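Phospho-2-dehydro-3-deoxyheptonate aldolase (Francisella tularensis, PDB 3TQK) probably catalyses the condensation of phosphoenolpyruvate with D-erythrose 4-phosphate to give DAHP, the first step of chorismate biosynthesis. Local coordinates at residues A[282-287]-A[338-343]. Numbering follows the deposited sequence.
Sequences DICEQI and AEAVQV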
ATOM      1  N   ASP A 282     -25.940  -0.730 -18.922  1.00 40.65           N
ATOM      2  CA  ASP A 282     -26.553  -0.247 -17.681  1.00 40.28           C
ATOM      3  C   ASP A 282     -26.054   1.168 -17.362  1.00 37.85           C
ATOM      4  O   ASP A 282     -26.825   2.037 -16.951  1.00 37.37           O
ATOM      5  CB  ASP A 282     -26.218  -1.207 -16.531  1.00 40.57           C
ATOM      6  CG  ASP A 282     -27.045  -0.953 -15.278  1.00 40.94           C
ATOM      7  OD1 ASP A 282     -26.824   0.073 -14.605  1.00 40.43           O
ATOM      8  OD2 ASP A 282     -27.889  -1.804 -14.938  1.00 43.47           O
ATOM      9  N   ILE A 283     -24.760   1.390 -17.562  1.00 36.28           N
ATOM     10  CA  ILE A 283     -24.152   2.698 -17.288  1.00 34.56           C
ATOM     11  C   ILE A 283     -24.677   3.787 -18.243  1.00 34.54           C
ATOM     12  O   ILE A 283     -24.912   4.920 -17.832  1.00 33.65           O
ATOM     13  CB  ILE A 283     -22.609   2.617 -17.354  1.00 32.91           C
ATOM     14  CG1 ILE A 283     -22.077   1.738 -16.214  1.00 33.07           C
ATOM     15  CG2 ILE A 283     -21.987   4.002 -17.279  1.00 31.32           C
ATOM     16  CD1 ILE A 283     -20.614   1.432 -16.304  1.00 30.87           C
ATOM     17  N   CYS A 284     -24.861   3.443 -19.512  1.00 36.08           N
ATOM     18  CA  CYS A 284     -25.388   4.396 -20.493  1.00 36.65           C
ATOM     19  C   CYS A 284     -26.809   4.820 -20.152  1.00 38.04           C
ATOM     20  O   CYS A 284     -27.139   6.007 -20.234  1.00 37.64           O
ATOM     21  CB  CYS A 284     -25.321   3.822 -21.902  1.00 37.70           C
ATOM     22  SG  CYS A 284     -23.632   3.696 -22.476  1.00 36.61           S
ATOM     23  N   GLU A 285     -27.640   3.862 -19.745  1.00 39.79           N
ATOM     24  CA  GLU A 285     -29.002   4.183 -19.316  1.00 41.25           C
ATOM     25  C   GLU A 285     -28.952   5.176 -18.159  1.00 39.61           C
ATOM     26  O   GLU A 285     -29.751   6.118 -18.116  1.00 40.00           O
ATOM     27  CB  GLU A 285     -29.788   2.916 -18.929  1.00 43.35           C
ATOM     28  CG  GLU A 285     -31.193   3.162 -18.347  1.00 45.95           C
ATOM     29  CD  GLU A 285     -32.252   3.605 -19.375  1.00 49.04           C
ATOM     30  OE1 GLU A 285     -31.954   3.694 -20.592  1.00 49.15           O
ATOM     31  OE2 GLU A 285     -33.406   3.851 -18.948  1.00 51.70           O
ATOM     32  N   GLN A 286     -28.014   4.971 -17.234  1.00 37.98           N
ATOM     33  CA  GLN A 286     -27.862   5.874 -16.095  1.00 36.55           C
ATOM     34  C   GLN A 286     -27.396   7.251 -16.543  1.00 35.06           C
ATOM     35  O   GLN A 286     -27.931   8.262 -16.095  1.00 34.76           O
ATOM     36  CB  GLN A 286     -26.875   5.320 -15.070  1.00 35.57           C
ATOM     37  CG  GLN A 286     -27.417   4.211 -14.199  1.00 37.19           C
ATOM     38  CD  GLN A 286     -26.386   3.753 -13.188  1.00 36.77           C
ATOM     39  OE1 GLN A 286     -26.033   4.495 -12.275  1.00 35.57           O
ATOM     40  NE2 GLN A 286     -25.880   2.538 -13.360  1.00 37.08           N
ATOM     41  N   ILE A 287     -26.395   7.277 -17.420  1.00 34.33           N
ATOM     42  CA  ILE A 287     -25.835   8.524 -17.950  1.00 33.12           C
ATOM     43  C   ILE A 287     -26.898   9.421 -18.585  1.00 34.49           C
ATOM     44  O   ILE A 287     -26.814  10.650 -18.513  1.00 33.33           O
ATOM     45  CB  ILE A 287     -24.719   8.227 -18.968  1.00 32.67           C
ATOM     46  CG1 ILE A 287     -23.452   7.775 -18.221  1.00 30.77           C
ATOM     47  CG2 ILE A 287     -24.421   9.454 -19.825  1.00 31.42           C
ATOM     48  CD1 ILE A 287     -22.392   7.159 -19.096  1.00 29.97           C
ATOM     49  N   ALA A 338     -21.642   7.817 -26.670  1.00 36.84           N
ATOM     50  CA  ALA A 338     -21.917   9.079 -27.329  1.00 37.21           C
ATOM     51  C   ALA A 338     -23.423   9.298 -27.439  1.00 38.87           C
ATOM     52  O   ALA A 338     -23.891  10.425 -27.301  1.00 38.59           O
ATOM     53  CB  ALA A 338     -21.252   9.128 -28.708  1.00 37.73           C
ATOM     54  N   GLU A 339     -24.181   8.225 -27.670  1.00 40.68           N
ATOM     55  CA  GLU A 339     -25.637   8.332 -27.693  1.00 42.54           C
ATOM     56  C   GLU A 339     -26.163   8.679 -26.306  1.00 41.19           C
ATOM     57  O   GLU A 339     -27.032   9.536 -26.169  1.00 41.55           O
ATOM     58  CB  GLU A 339     -26.305   7.042 -28.180  1.00 45.00           C
ATOM     59  CG  GLU A 339     -27.754   7.283 -28.618  1.00 49.16           C
ATOM     60  CD  GLU A 339     -28.542   6.013 -28.920  1.00 55.16           C
ATOM     61  OE1 GLU A 339     -28.138   4.903 -28.497  1.00 58.87           O
ATOM     62  OE2 GLU A 339     -29.590   6.134 -29.590  1.00 59.93           O
ATOM     63  N   ALA A 340     -25.641   7.996 -25.288  1.00 39.53           N
ATOM     64  CA  ALA A 340     -25.996   8.273 -23.901  1.00 38.27           C
ATOM     65  C   ALA A 340     -25.853   9.754 -23.567  1.00 36.67           C
ATOM     66  O   ALA A 340     -26.734  10.328 -22.932  1.00 36.55           O
ATOM     67  CB  ALA A 340     -25.133   7.444 -22.957  1.00 37.19           C
ATOM     68  N   VAL A 341     -24.745  10.361 -23.987  1.00 35.25           N
ATOM     69  CA  VAL A 341     -24.493  11.774 -23.729  1.00 33.94           C
ATOM     70  C   VAL A 341     -25.464  12.654 -24.522  1.00 35.55           C
ATOM     71  O   VAL A 341     -26.015  13.618 -23.981  1.00 35.36           O
ATOM     72  CB  VAL A 341     -23.035  12.168 -24.048  1.00 32.76           C
ATOM     73  CG1 VAL A 341     -22.843  13.691 -23.974  1.00 31.22           C
ATOM     74  CG2 VAL A 341     -22.080  11.469 -23.091  1.00 30.10           C
ATOM     75  N   GLN A 342     -25.701  12.319 -25.786  1.00 36.75           N
ATOM     76  CA  GLN A 342     -26.629  13.117 -26.599  1.00 38.52           C
ATOM     77  C   GLN A 342     -28.025  13.197 -25.951  1.00 39.42           C
ATOM     78  O   GLN A 342     -28.627  14.272 -25.896  1.00 39.56           O
ATOM     79  CB  GLN A 342     -26.706  12.580 -28.031  1.00 39.91           C
ATOM     80  CG  GLN A 342     -25.414  12.805 -28.817  1.00 40.47           C
ATOM     81  CD  GLN A 342     -25.252  11.863 -29.996  1.00 42.31           C
ATOM     82  OE1 GLN A 342     -26.219  11.303 -30.489  1.00 45.95           O
ATOM     83  NE2 GLN A 342     -24.022  11.692 -30.454  1.00 42.35           N
ATOM     84  N   VAL A 343     -28.506  12.072 -25.427  1.00 39.97           N
ATOM     85  CA  VAL A 343     -29.803  12.023 -24.761  1.00 41.02           C
ATOM     86  C   VAL A 343     -29.752  12.731 -23.409  1.00 39.82           C
ATOM     87  O   VAL A 343     -30.734  13.339 -22.969  1.00 40.49           O
ATOM     88  CB  VAL A 343     -30.282  10.567 -24.584  1.00 42.28           C
ATOM     89  CG1 VAL A 343     -31.528  10.498 -23.704  1.00 43.53           C
ATOM     90  CG2 VAL A 343     -30.565   9.937 -25.946  1.00 43.35           C
TER
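Two neighbouring outer helices of a TIM barrel meet here, helix 276-289, which precedes the eighth barrel strand, and helix 327-344, which follows it; Ala340 of the latter faces Cys284 and Ile287 of the former. The short segments run nearly parallel, 18° apart, with axes 8.5 Å from each other at closest approach. Such proximity suits small residues: the methyl of Ala340 points at the partner helix, its CB lying 3.8 Å from Cys284 CB and 3.7 Å from Cys284 O. Cys284 is itself compact, and its SG, turned beside the backbone N and anti to the carbonyl carbon (chi1 -70°), lies 4.1 Å from Ala340 CB.

One turn later Ile287 flanks Ala340 with its branch methyl. Ile287 CG2, anti to its own backbone N, stands 3.8 Å from Ala340 CB. The same Ile287 CG2 reaches Val341 CG2 only loosely, at 4.5 Å. Beta-branching puts the CG2 methyl of Ile287 against Ala340 while its CG1 arm leads off in another direction. No hydrogen bond joins the two segments; Arg344, the residue after Val343, donates from NE to Ile287 O, tying the two helices together near their C-terminal ends. On another side of helix 276-289, Ile283 packs on Ile293 and Val296 of strand 293-299. This is the close, near-parallel packing of successive outer helices around a beta/alpha barrel, here linked through the eighth strand and well away from the manganese site.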